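Local coordinates for protein genome packaging NTPase B204 (PDB 4KFU) that probably hydrolyses ATP to drive packaging of viral DNA into the capsid, as a P-loop NTPase of the FtsK-HerA superfamily, at residues Y158-N163 against V180-Q185. Residues are numbered along the deposited sequence; the frame is centred on the assembly and turned at random.
Sequences YTREPN and VKTLKQ. With ACP (phosphomethylphosphonic acid adenylate ester), chain F.
Tyr158 and Leu183, their CA atoms 5.1 Å apart, and Arg160 and Lys181 pair where the turn leading into helix 162-171 runs beside the loop after helix 174-179; one weak backbone hydrogen bond, Thr159 N to Val180 O (3.4 Å), joins them, and a water accepts from Tyr158 N and donates to Lys184 O. Arg160 makes the main polar link. Its chain, extended from CG to NE, presents the guanidinium side-on to Lys181 O, which lies in the guanidinium plane. This oxygen accepts from Arg160 NE at 2.6 Å and from Arg160 NH2 at 3.0 Å. Both donors approach the same face of that carbonyl, NE tilted from its plane and NH2 well above it. The same oxygen sits at the edge of the Tyr158 ring, 3.3 Å from CE1, while Arg160 N lies above one ring face, displaced toward the rim. Arg160 NH2 is also hydrogen-bonded to a citrate, probably from crystallisation. The Lys181 side chain crosses Arg160 at about a right angle, its CB and CE packing on the arginine's CG. Thr159 CG2 meets Val180 CG1 at 3.8 Å, the two side chains crossing at an oblique angle. A chi1 of -174° sets Thr159 OG1 beside the carbonyl carbon, where it accepts from Glu161 N in an ST turn; it is also hydrogen-bonded to Glu164 OE1. A second AMPPCP molecule, distinct from the one at the P-loop, lies beside Tyr158 CB and gives its N6 amino group to Leu183 O (3.0 Å); Lys184 NZ reaches O1A weakly. The contact closes the excursion through helices 162-171 and 174-179, between strand 153-156 and its antiparallel neighbour 188-192, next to the edge strand 197-201, with Val180 set against Leu165 and Ile168 of helix 162-171.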
ATOM      1  N   TYR A 158      -0.170 -16.204  -3.526  1.00 16.33           N
ATOM      2  CA  TYR A 158      -0.469 -17.194  -4.554  1.00 17.51           C
ATOM      3  C   TYR A 158      -1.412 -16.710  -5.656  1.00 17.20           C
ATOM      4  O   TYR A 158      -2.460 -16.124  -5.375  1.00 16.02           O
ATOM      5  CB  TYR A 158      -1.063 -18.466  -3.912  1.00 15.07           C
ATOM      6  CG  TYR A 158      -1.766 -19.350  -4.919  1.00 19.01           C
ATOM      7  CD1 TYR A 158      -1.045 -20.262  -5.695  1.00 19.05           C
ATOM      8  CD2 TYR A 158      -3.145 -19.274  -5.108  1.00 19.07           C
ATOM      9  CE1 TYR A 158      -1.680 -21.067  -6.645  1.00 18.14           C
ATOM     10  CE2 TYR A 158      -3.794 -20.083  -6.056  1.00 16.22           C
ATOM     11  CZ  TYR A 158      -3.056 -20.972  -6.814  1.00 20.45           C
ATOM     12  OH  TYR A 158      -3.695 -21.762  -7.756  1.00 19.29           O
ATOM     13  N   THR A 159      -1.045 -16.975  -6.906  1.00 14.16           N
ATOM     14  CA  THR A 159      -2.018 -16.948  -7.992  1.00 14.06           C
ATOM     15  C   THR A 159      -1.585 -17.799  -9.180  1.00 16.30           C
ATOM     16  O   THR A 159      -0.392 -17.952  -9.438  1.00 16.88           O
ATOM     17  CB  THR A 159      -2.318 -15.508  -8.476  1.00 15.36           C
ATOM     18  OG1 THR A 159      -3.377 -15.560  -9.438  1.00 18.89           O
ATOM     19  CG2 THR A 159      -1.081 -14.877  -9.112  1.00 18.01           C
ATOM     20  N   ARG A 160      -2.560 -18.367  -9.884  1.00 17.92           N
ATOM     21  CA  ARG A 160      -2.306 -18.998 -11.185  1.00 16.27           C
ATOM     22  C   ARG A 160      -3.270 -18.475 -12.234  1.00 19.16           C
ATOM     23  O   ARG A 160      -3.416 -19.070 -13.296  1.00 19.77           O
ATOM     24  CB  ARG A 160      -2.398 -20.526 -11.095  1.00 18.01           C
ATOM     25  CG  ARG A 160      -1.273 -21.135 -10.298  1.00 21.31           C
ATOM     26  CD  ARG A 160      -1.316 -22.642 -10.317  1.00 22.63           C
ATOM     27  NE  ARG A 160      -0.244 -23.175  -9.488  1.00 28.61           N
ATOM     28  CZ  ARG A 160       0.213 -24.418  -9.561  1.00 32.89           C
ATOM     29  NH1 ARG A 160      -0.308 -25.267 -10.436  1.00 35.65           N
ATOM     30  NH2 ARG A 160       1.187 -24.809  -8.752  1.00 33.78           N
ATOM     31  N   GLU A 161      -3.920 -17.348 -11.944  1.00 21.16           N
ATOM     32  CA  GLU A 161      -4.848 -16.760 -12.909  1.00 22.03           C
ATOM     33  C   GLU A 161      -4.066 -16.183 -14.100  1.00 21.74           C
ATOM     34  O   GLU A 161      -3.204 -15.329 -13.918  1.00 23.57           O
ATOM     35  CB  GLU A 161      -5.710 -15.698 -12.226  1.00 22.73           C
ATOM     36  CG  GLU A 161      -6.999 -15.366 -12.958  1.00 29.53           C
ATOM     37  CD  GLU A 161      -6.794 -14.385 -14.100  1.00 33.11           C
ATOM     38  OE1 GLU A 161      -5.894 -13.522 -13.990  1.00 35.37           O
ATOM     39  OE2 GLU A 161      -7.526 -14.479 -15.114  1.00 35.81           O
ATOM     40  N   PRO A 162      -4.356 -16.672 -15.325  1.00 21.03           N
ATOM     41  CA  PRO A 162      -3.555 -16.380 -16.523  1.00 24.03           C
ATOM     42  C   PRO A 162      -3.374 -14.891 -16.811  1.00 20.60           C
ATOM     43  O   PRO A 162      -2.265 -14.493 -17.159  1.00 22.32           O
ATOM     44  CB  PRO A 162      -4.350 -17.053 -17.653  1.00 29.04           C
ATOM     45  CG  PRO A 162      -5.087 -18.148 -16.982  1.00 27.22           C
ATOM     46  CD  PRO A 162      -5.450 -17.620 -15.615  1.00 23.85           C
ATOM     47  N   ASN A 163      -4.416 -14.078 -16.662  1.00 20.56           N
ATOM     48  CA  ASN A 163      -4.243 -12.637 -16.875  1.00 24.05           C
ATOM     49  C   ASN A 163      -3.322 -12.010 -15.831  1.00 20.85           C
ATOM     50  O   ASN A 163      -2.525 -11.115 -16.136  1.00 22.11           O
ATOM     51  CB  ASN A 163      -5.582 -11.887 -16.931  1.00 24.86           C
ATOM     52  CG  ASN A 163      -5.453 -10.523 -17.624  1.00 32.42           C
ATOM     53  OD1 ASN A 163      -4.632 -10.354 -18.540  1.00 31.62           O
ATOM     54  ND2 ASN A 163      -6.255  -9.548 -17.191  1.00 27.92           N
ATOM     55  N   VAL A 180       5.180 -17.321  -8.277  1.00 18.89           N
ATOM     56  CA  VAL A 180       3.941 -17.015  -7.559  1.00 20.15           C
ATOM     57  C   VAL A 180       2.960 -18.198  -7.603  1.00 21.62           C
ATOM     58  O   VAL A 180       2.092 -18.349  -6.714  1.00 16.57           O
ATOM     59  CB  VAL A 180       3.296 -15.712  -8.108  1.00 20.66           C
ATOM     60  CG1 VAL A 180       2.583 -15.967  -9.437  1.00 17.44           C
ATOM     61  CG2 VAL A 180       2.341 -15.129  -7.107  1.00 25.18           C
ATOM     62  N   LYS A 181       3.140 -19.061  -8.608  1.00 18.81           N
ATOM     63  CA  LYS A 181       2.209 -20.157  -8.884  1.00 20.18           C
ATOM     64  C   LYS A 181       2.252 -21.267  -7.840  1.00 19.88           C
ATOM     65  O   LYS A 181       1.296 -22.030  -7.693  1.00 19.92           O
ATOM     66  CB  LYS A 181       2.500 -20.776 -10.263  1.00 24.23           C
ATOM     67  CG  LYS A 181       2.400 -19.799 -11.423  1.00 23.01           C
ATOM     68  CD  LYS A 181       2.665 -20.497 -12.757  1.00 31.23           C
ATOM     69  CE  LYS A 181       1.532 -21.448 -13.109  1.00 34.77           C
ATOM     70  NZ  LYS A 181       1.656 -22.010 -14.492  1.00 48.67           N
ATOM     71  N   THR A 182       3.356 -21.358  -7.109  1.00 19.06           N
ATOM     72  CA  THR A 182       3.542 -22.468  -6.182  1.00 19.97           C
ATOM     73  C   THR A 182       3.542 -22.062  -4.705  1.00 24.74           C
ATOM     74  O   THR A 182       3.833 -22.880  -3.822  1.00 17.65           O
ATOM     75  CB  THR A 182       4.833 -23.246  -6.524  1.00 27.14           C
ATOM     76  OG1 THR A 182       5.931 -22.328  -6.592  1.00 25.77           O
ATOM     77  CG2 THR A 182       4.681 -23.959  -7.876  1.00 31.15           C
ATOM     78  N   LEU A 183       3.197 -20.810  -4.422  1.00 18.25           N
ATOM     79  CA  LEU A 183       3.197 -20.350  -3.028  1.00 20.06           C
ATOM     80  C   LEU A 183       2.104 -21.032  -2.213  1.00 19.81           C
ATOM     81  O   LEU A 183       0.943 -21.105  -2.644  1.00 17.91           O
ATOM     82  CB  LEU A 183       2.974 -18.841  -2.970  1.00 16.62           C
ATOM     83  CG  LEU A 183       4.008 -17.959  -3.660  1.00 20.13           C
ATOM     84  CD1 LEU A 183       3.447 -16.546  -3.827  1.00 19.08           C
ATOM     85  CD2 LEU A 183       5.295 -17.954  -2.844  1.00 21.87           C
ATOM     86  N   LYS A 184       2.462 -21.502  -1.021  1.00 19.62           N
ATOM     87  CA  LYS A 184       1.481 -22.095  -0.122  1.00 19.42           C
ATOM     88  C   LYS A 184       0.775 -21.025   0.714  1.00 18.59           C
ATOM     89  O   LYS A 184       1.085 -19.833   0.603  1.00 18.55           O
ATOM     90  CB  LYS A 184       2.137 -23.159   0.773  1.00 20.36           C
ATOM     91  CG  LYS A 184       2.565 -24.398  -0.001  1.00 29.45           C
ATOM     92  CD  LYS A 184       1.509 -24.772  -1.048  1.00 30.07           C
ATOM     93  CE  LYS A 184       1.968 -25.929  -1.938  1.00 41.73           C
ATOM     94  NZ  LYS A 184       1.095 -26.082  -3.146  1.00 41.51           N
ATOM     95  N   GLN A 185      -0.196 -21.437   1.518  1.00 19.70           N
ATOM     96  CA  GLN A 185      -1.020 -20.469   2.259  1.00 21.52           C
ATOM     97  C   GLN A 185      -0.185 -19.549   3.148  1.00 21.07           C
ATOM     98  O   GLN A 185       0.679 -20.011   3.909  1.00 18.16           O
ATOM     99  CB  GLN A 185      -2.099 -21.168   3.093  1.00 23.78           C
ATOM    100  CG  GLN A 185      -3.112 -20.185   3.688  1.00 21.52           C
ATOM    101  CD  GLN A 185      -4.333 -20.856   4.293  1.00 26.69           C
ATOM    102  OE1 GLN A 185      -4.229 -21.886   4.964  1.00 25.76           O
ATOM    103  NE2 GLN A 185      -5.501 -20.276   4.050  1.00 25.39           N
TER
HETATM  104  PA  ACP F 302      -0.625 -29.127  -0.109  1.00 57.40           P
HETATM  105  O1A ACP F 302       0.151 -28.409  -1.190  1.00 54.36           O
HETATM  106  O2A ACP F 302      -0.885 -30.612  -0.249  1.00 62.07           O
HETATM  107  O3A ACP F 302       0.085 -28.869   1.319  1.00 53.12           O
HETATM  108  O5' ACP F 302      -2.043 -28.373   0.056  1.00 46.98           O
HETATM  109  C5' ACP F 302      -3.097 -28.918   0.853  1.00 39.84           C
HETATM  110  C4' ACP F 302      -4.233 -27.909   0.880  1.00 34.33           C
HETATM  111  O4' ACP F 302      -3.707 -26.574   1.011  1.00 34.69           O
HETATM  112  C3' ACP F 302      -5.031 -27.937  -0.418  1.00 31.30           C
HETATM  113  O3' ACP F 302      -6.427 -27.944  -0.098  1.00 34.31           O
HETATM  114  C2' ACP F 302      -4.748 -26.611  -1.078  1.00 29.62           C
HETATM  115  O2' ACP F 302      -5.910 -26.156  -1.769  1.00 32.78           O
HETATM  116  C1' ACP F 302      -4.396 -25.715   0.099  1.00 28.93           C
HETATM  117  N9  ACP F 302      -3.533 -24.608  -0.361  1.00 27.80           N
HETATM  118  C8  ACP F 302      -2.404 -24.749  -1.085  1.00 30.88           C
HETATM  119  N7  ACP F 302      -1.852 -23.542  -1.365  1.00 27.22           N
HETATM  120  C5  ACP F 302      -2.653 -22.606  -0.818  1.00 27.06           C
HETATM  121  C6  ACP F 302      -2.654 -21.134  -0.736  1.00 23.64           C
HETATM  122  N6  ACP F 302      -1.657 -20.425  -1.324  1.00 22.53           N
HETATM  123  N1  ACP F 302      -3.677 -20.536  -0.069  1.00 29.35           N
HETATM  124  C2  ACP F 302      -4.669 -21.247   0.509  1.00 26.47           C
HETATM  125  N3  ACP F 302      -4.724 -22.594   0.477  1.00 27.59           N
HETATM  126  C4  ACP F 302      -3.765 -23.312  -0.163  1.00 28.07           C
HETATM  127  O   HOH W   1       0.324 -17.398  -0.836  1.00 18.92           O